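Local atomic coordinates of 3-carboxy-cis,cis-muconate cycloisomerase (Pseudomonas putida, PDB entry 1RE5), a protein that belongs to the lyase superfamily that includes adenylosuccinate lyase, as a mostly helical enzyme assembled from four subunits around long packed helices. Residues 185-190 against 234-239; 228-233 against 321-326. All coordinates share one frame; numbering follows the deposited sequence.

How the interactions relate
Helix 231-257 is shared by the two contacts: its first turn and the loop before it supply 228-233 of interaction 2, and the next residues supply 234-239 of interaction 1. The centres lie about 11 Å apart. Along the chain the segments alternate, in the order 185-190, 228-233, 234-239, 321-326. The start of this helix is tied to the end of helix 162-187 by interaction 1 and to helix 319-347 by interaction 2. The contacts also touch directly, with Leu-187 packing against Leu-233 and Arg-232 CD packing against Arg-186 O and Val-189 CG2. Both reach the second subunit, so the same helix start serves the fold of the chain and its assembly.

Interaction 1 of 2, residues 185-190 against 234-239; sequences PRLLVL and VEFASV
Arg-186, in the last turn of helix 162-187, reaches across to Glu-235 on helix 231-257 and sets NH1 against the carboxylate. Arg-186 NH1 lies 2.6 Å from Glu-235 OE2 in a salt bridge. The same NH1 gives a nearly straight hydrogen bond of 3.0 Å to Glu-235 OE1, on that oxygen's syn lone pair. The guanidinium and carboxylate are nearly coplanar, 20° apart, with the acid at the guanidinium edge. The arginine's stronger partner is Glu-182 of the second subunit, held through NH2, while OE1 of Glu-235 is also paired with Arg-179 of that subunit. The two arginines and two acids thus form a charged cluster across the subunit boundary.

Next comes Leu-187, whose CG swings away from its own backbone N (chi1 176°) and carries the two methyls toward Phe-236. Leu-187 CD2 sits over one face of the ring, 4.2 Å from the Phe-236 centroid, in a CH-pi contact, and CD1 brushes the CB of Phe-236. Leu-118 and Leu-122 of helix 106-142 also touch this phenyl group. At Leu-188 the helix gives way to an inverse gamma turn, closed by Val-189 N bonding to Leu-187 O.

A salt bridge beside a leucine-phenylalanine contact joins the end of helix 162-187 to helix 231-257, within the long-helix bundle characteristic of the superfamily, in which subunits pack helix against helix.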
loop_
_atom_site.group_PDB
_atom_site.type_symbol
_atom_site.label_atom_id
_atom_site.label_comp_id
_atom_site.label_asym_id
_atom_site.label_seq_id
_atom_site.Cartn_x
_atom_site.Cartn_y
_atom_site.Cartn_z
ATOM N N PRO D 185 18.966 -19.673 5.426
ATOM C CA PRO D 185 19.722 -19.704 6.687
ATOM C C PRO D 185 19.389 -18.557 7.631
ATOM O O PRO D 185 19.592 -18.647 8.839
ATOM C CB PRO D 185 21.166 -19.629 6.212
ATOM C CG PRO D 185 21.058 -18.752 4.993
ATOM C CD PRO D 185 19.856 -19.353 4.293
ATOM N N ARG D 186 18.886 -17.475 7.059
ATOM C CA ARG D 186 18.535 -16.268 7.796
ATOM C C ARG D 186 17.143 -16.399 8.423
ATOM O O ARG D 186 16.926 -16.015 9.570
ATOM C CB ARG D 186 18.564 -15.114 6.808
ATOM C CG ARG D 186 18.887 -13.780 7.340
ATOM C CD ARG D 186 18.871 -12.810 6.169
ATOM N NE ARG D 186 20.016 -12.991 5.283
ATOM C CZ ARG D 186 19.977 -12.852 3.958
ATOM N NH1 ARG D 186 18.843 -12.541 3.343
ATOM N NH2 ARG D 186 21.087 -12.995 3.245
ATOM N N LEU D 187 16.211 -16.965 7.665
ATOM C CA LEU D 187 14.827 -17.120 8.107
ATOM C C LEU D 187 14.552 -18.218 9.120
ATOM O O LEU D 187 13.834 -17.998 10.092
ATOM C CB LEU D 187 13.921 -17.364 6.900
ATOM C CG LEU D 187 12.456 -17.651 7.233
ATOM C CD1 LEU D 187 11.747 -16.384 7.725
ATOM C CD2 LEU D 187 11.775 -18.177 5.991
ATOM N N LEU D 188 15.106 -19.402 8.878
ATOM C CA LEU D 188 14.886 -20.546 9.748
ATOM C C LEU D 188 15.695 -20.503 11.038
ATOM O O LEU D 188 16.623 -21.295 11.234
ATOM C CB LEU D 188 15.181 -21.839 8.980
ATOM C CG LEU D 188 14.351 -22.017 7.701
ATOM C CD1 LEU D 188 14.635 -23.367 7.048
ATOM C CD2 LEU D 188 12.879 -21.901 8.047
ATOM N N VAL D 189 15.335 -19.570 11.914
ATOM C CA VAL D 189 16.002 -19.420 13.196
ATOM C C VAL D 189 14.995 -19.610 14.322
ATOM O O VAL D 189 13.780 -19.457 14.127
ATOM C CB VAL D 189 16.661 -18.027 13.346
ATOM C CG1 VAL D 189 17.858 -17.916 12.415
ATOM C CG2 VAL D 189 15.635 -16.916 13.058
ATOM N N LEU D 190 15.511 -19.953 15.500
ATOM C CA LEU D 190 14.679 -20.178 16.667
ATOM C C LEU D 190 14.356 -18.856 17.362
ATOM O O LEU D 190 15.138 -17.905 17.291
ATOM C CB LEU D 190 15.408 -21.092 17.656
ATOM C CG LEU D 190 14.731 -21.232 19.026
ATOM C CD1 LEU D 190 13.574 -22.222 18.920
ATOM C CD2 LEU D 190 15.751 -21.676 20.064
ATOM N N VAL D 234 9.670 -10.121 7.146
ATOM C CA VAL D 234 9.348 -9.182 6.091
ATOM C C VAL D 234 10.149 -9.494 4.828
ATOM O O VAL D 234 9.647 -9.331 3.717
ATOM C CB VAL D 234 9.607 -7.753 6.557
ATOM C CG1 VAL D 234 9.271 -6.766 5.457
ATOM C CG2 VAL D 234 8.759 -7.478 7.791
ATOM N N GLU D 235 11.389 -9.952 4.978
ATOM C CA GLU D 235 12.171 -10.305 3.794
ATOM C C GLU D 235 11.539 -11.484 3.054
ATOM O O GLU D 235 11.442 -11.478 1.826
ATOM C CB GLU D 235 13.592 -10.682 4.162
ATOM C CG GLU D 235 14.303 -11.442 3.063
ATOM C CD GLU D 235 15.756 -11.687 3.394
ATOM O OE1 GLU D 235 16.046 -12.197 4.504
ATOM O OE2 GLU D 235 16.610 -11.362 2.543
ATOM N N PHE D 236 11.124 -12.503 3.802
ATOM C CA PHE D 236 10.490 -13.674 3.198
ATOM C C PHE D 236 9.231 -13.259 2.439
ATOM O O PHE D 236 8.986 -13.713 1.320
ATOM C CB PHE D 236 10.128 -14.698 4.281
ATOM C CG PHE D 236 9.400 -15.902 3.759
ATOM C CD1 PHE D 236 10.010 -16.766 2.858
ATOM C CD2 PHE D 236 8.102 -16.179 4.172
ATOM C CE1 PHE D 236 9.328 -17.898 2.375
ATOM C CE2 PHE D 236 7.413 -17.310 3.691
ATOM C CZ PHE D 236 8.031 -18.166 2.793
ATOM N N ALA D 237 8.436 -12.390 3.050
ATOM C CA ALA D 237 7.201 -11.922 2.425
ATOM C C ALA D 237 7.532 -11.137 1.165
ATOM O O ALA D 237 6.817 -11.181 0.174
ATOM C CB ALA D 237 6.428 -11.036 3.397
ATOM N N SER D 238 8.638 -10.419 1.224
ATOM C CA SER D 238 9.078 -9.609 0.114
ATOM C C SER D 238 9.452 -10.440 -1.116
ATOM O O SER D 238 9.122 -10.089 -2.245
ATOM C CB SER D 238 10.259 -8.762 0.568
ATOM O OG SER D 238 10.800 -8.089 -0.534
ATOM N N VAL D 239 10.147 -11.550 -0.913
ATOM C CA VAL D 239 10.528 -12.389 -2.047
ATOM C C VAL D 239 9.266 -13.009 -2.636
ATOM O O VAL D 239 9.123 -13.117 -3.852
ATOM C CB VAL D 239 11.542 -13.490 -1.617
ATOM C CG1 VAL D 239 11.931 -14.350 -2.817
ATOM C CG2 VAL D 239 12.790 -12.829 -1.022
#

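Interaction 2 of 2, residues 228-233 against 321-326; sequences TQRDRL and HAEWET
At the N-terminal end of helix 231-257, the N-cap residue Arg-230 forms a two-pronged, side-on salt bridge with Glu-323 of helix 319-347. Arg-230 NE donates to Glu-323 OE2 over 2.9 Å, and Arg-230 NH2 donates to Glu-323 OE1 over 2.7 Å. Both bonds are close to straight. OE2 accepts the N-H of NE on its syn lone pair, whereas NH2 reaches OE1 on the syn side from somewhat out of the carboxylate plane. The carboxylate comes in at the guanidinium edge, nearly coplanar with it, and the two bonds side by side keep either group from turning freely.

The arginine bends twice on the way, at chi2 (-68°) and chi3 (-74°), and this folding turns its NE side to the acid. Glu-323 instead runs out extended beyond CG. Its OE2 also lies 3.4 Å from Arg-230 CG, and Leu-233 lays CD1 3.7 Å from Glu-323 OE1, giving the ion pair an apolar neighbour. The pair joins the start of helix 231-257 to helix 319-347 in the superfamily's helical bundle and is buried there, where Asp-111 of helix 106-142 takes Arg-230 NH1 in a second salt bridge.

One turn along helix 319-347, Thr-326 OG1 bonds back to Ala-322 O at 2.8 Å. Thr-326 packs on Thr-304 of its own chain and on Arg-297 of the third subunit, both residues that line the DTT pockets of this entry.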
loop_
_atom_site.group_PDB
_atom_site.type_symbol
_atom_site.label_atom_id
_atom_site.label_comp_id
_atom_site.label_asym_id
_atom_site.label_seq_id
_atom_site.Cartn_x
_atom_site.Cartn_y
_atom_site.Cartn_z
ATOM N N THR D 228 11.209 -8.074 18.615
ATOM C CA THR D 228 10.799 -6.844 17.946
ATOM C C THR D 228 11.704 -6.416 16.774
ATOM O O THR D 228 11.720 -5.240 16.371
ATOM C CB THR D 228 10.638 -5.674 18.958
ATOM O OG1 THR D 228 11.890 -5.377 19.585
ATOM C CG2 THR D 228 9.638 -6.045 20.028
ATOM N N GLN D 229 12.463 -7.379 16.246
ATOM C CA GLN D 229 13.314 -7.161 15.076
ATOM C C GLN D 229 12.717 -8.160 14.070
ATOM O O GLN D 229 13.113 -9.335 14.035
ATOM C CB GLN D 229 14.770 -7.517 15.385
ATOM C CG GLN D 229 15.489 -6.570 16.362
ATOM C CD GLN D 229 15.607 -5.136 15.856
ATOM O OE1 GLN D 229 15.480 -4.874 14.658
ATOM N NE2 GLN D 229 15.866 -4.204 16.770
ATOM N N ARG D 230 11.770 -7.692 13.256
ATOM C CA ARG D 230 11.065 -8.569 12.324
ATOM C C ARG D 230 11.539 -8.630 10.859
ATOM O O ARG D 230 10.833 -9.187 10.001
ATOM C CB ARG D 230 9.580 -8.199 12.353
ATOM C CG ARG D 230 9.110 -7.655 13.690
ATOM C CD ARG D 230 9.128 -8.732 14.734
ATOM N NE ARG D 230 8.026 -9.670 14.550
ATOM C CZ ARG D 230 7.972 -10.870 15.123
ATOM N NH1 ARG D 230 8.961 -11.278 15.910
ATOM N NH2 ARG D 230 6.926 -11.659 14.921
ATOM N N ASP D 231 12.723 -8.101 10.563
ATOM C CA ASP D 231 13.194 -8.111 9.186
ATOM C C ASP D 231 13.170 -9.487 8.522
ATOM O O ASP D 231 12.890 -9.594 7.327
ATOM C CB ASP D 231 14.597 -7.540 9.108
ATOM C CG ASP D 231 15.564 -8.300 9.962
ATOM O OD1 ASP D 231 16.527 -8.890 9.419
ATOM O OD2 ASP D 231 15.342 -8.314 11.186
ATOM N N ARG D 232 13.459 -10.540 9.281
ATOM C CA ARG D 232 13.463 -11.885 8.712
ATOM C C ARG D 232 12.123 -12.251 8.075
ATOM O O ARG D 232 12.081 -12.780 6.956
ATOM C CB ARG D 232 13.833 -12.923 9.782
ATOM C CG ARG D 232 15.311 -12.927 10.152
ATOM C CD ARG D 232 15.619 -13.906 11.279
ATOM N NE ARG D 232 16.219 -13.204 12.409
ATOM C CZ ARG D 232 17.490 -13.323 12.772
ATOM N NH1 ARG D 232 18.297 -14.130 12.103
ATOM N NH2 ARG D 232 17.959 -12.615 13.781
ATOM N N LEU D 233 11.023 -11.967 8.771
ATOM C CA LEU D 233 9.699 -12.301 8.235
ATOM C C LEU D 233 9.317 -11.396 7.053
ATOM O O LEU D 233 8.712 -11.841 6.073
ATOM C CB LEU D 233 8.637 -12.191 9.337
ATOM C CG LEU D 233 8.889 -12.977 10.632
ATOM C CD1 LEU D 233 7.708 -12.800 11.593
ATOM C CD2 LEU D 233 9.084 -14.449 10.303
ATOM N N HIS D 321 0.436 -7.832 16.273
ATOM C CA HIS D 321 -0.820 -8.507 15.980
ATOM C C HIS D 321 -1.124 -8.432 14.489
ATOM O O HIS D 321 -1.675 -9.363 13.922
ATOM C CB HIS D 321 -1.963 -7.869 16.762
ATOM C CG HIS D 321 -1.878 -8.068 18.246
ATOM N ND1 HIS D 321 -0.885 -7.503 19.021
ATOM C CD2 HIS D 321 -2.683 -8.747 19.102
ATOM C CE1 HIS D 321 -1.086 -7.822 20.289
ATOM N NE2 HIS D 321 -2.171 -8.575 20.366
ATOM N N ALA D 322 -0.756 -7.321 13.850
ATOM C CA ALA D 322 -0.995 -7.138 12.417
ATOM C C ALA D 322 -0.307 -8.185 11.523
ATOM O O ALA D 322 -0.733 -8.414 10.396
ATOM C CB ALA D 322 -0.554 -5.746 11.999
ATOM N N GLU D 323 0.762 -8.814 12.005
ATOM C CA GLU D 323 1.462 -9.813 11.199
ATOM C C GLU D 323 0.721 -11.140 11.134
ATOM O O GLU D 323 0.690 -11.789 10.099
ATOM C CB GLU D 323 2.849 -10.120 11.770
ATOM C CG GLU D 323 3.682 -8.935 12.212
ATOM C CD GLU D 323 5.008 -9.374 12.826
ATOM O OE1 GLU D 323 5.157 -10.580 13.120
ATOM O OE2 GLU D 323 5.898 -8.519 13.029
ATOM N N TRP D 324 0.126 -11.538 12.252
ATOM C CA TRP D 324 -0.540 -12.835 12.371
ATOM C C TRP D 324 -1.287 -13.428 11.176
ATOM O O TRP D 324 -0.994 -14.550 10.753
ATOM C CB TRP D 324 -1.441 -12.843 13.613
ATOM C CG TRP D 324 -0.676 -12.560 14.888
ATOM C CD1 TRP D 324 0.681 -12.377 15.018
ATOM C CD2 TRP D 324 -1.231 -12.355 16.195
ATOM N NE1 TRP D 324 0.996 -12.063 16.324
ATOM C CE2 TRP D 324 -0.158 -12.044 17.064
ATOM C CE3 TRP D 324 -2.531 -12.402 16.716
ATOM C CZ2 TRP D 324 -0.350 -11.782 18.421
ATOM C CZ3 TRP D 324 -2.718 -12.141 18.073
ATOM C CH2 TRP D 324 -1.633 -11.836 18.905
ATOM N N GLU D 325 -2.242 -12.700 10.624
ATOM C CA GLU D 325 -2.991 -13.235 9.498
ATOM C C GLU D 325 -2.424 -12.794 8.160
ATOM O O GLU D 325 -2.642 -13.448 7.150
ATOM C CB GLU D 325 -4.455 -12.814 9.607
ATOM C CG GLU D 325 -5.106 -13.257 10.912
ATOM C CD GLU D 325 -5.209 -14.774 11.034
ATOM O OE1 GLU D 325 -4.190 -15.475 10.812
ATOM O OE2 GLU D 325 -6.315 -15.265 11.357
ATOM N N THR D 326 -1.682 -11.696 8.155
ATOM C CA THR D 326 -1.118 -11.169 6.923
ATOM C C THR D 326 -0.105 -12.065 6.227
ATOM O O THR D 326 -0.197 -12.285 5.022
ATOM C CB THR D 326 -0.474 -9.791 7.174
ATOM O OG1 THR D 326 -1.448 -8.929 7.777
ATOM C CG2 THR D 326 0.013 -9.165 5.867
#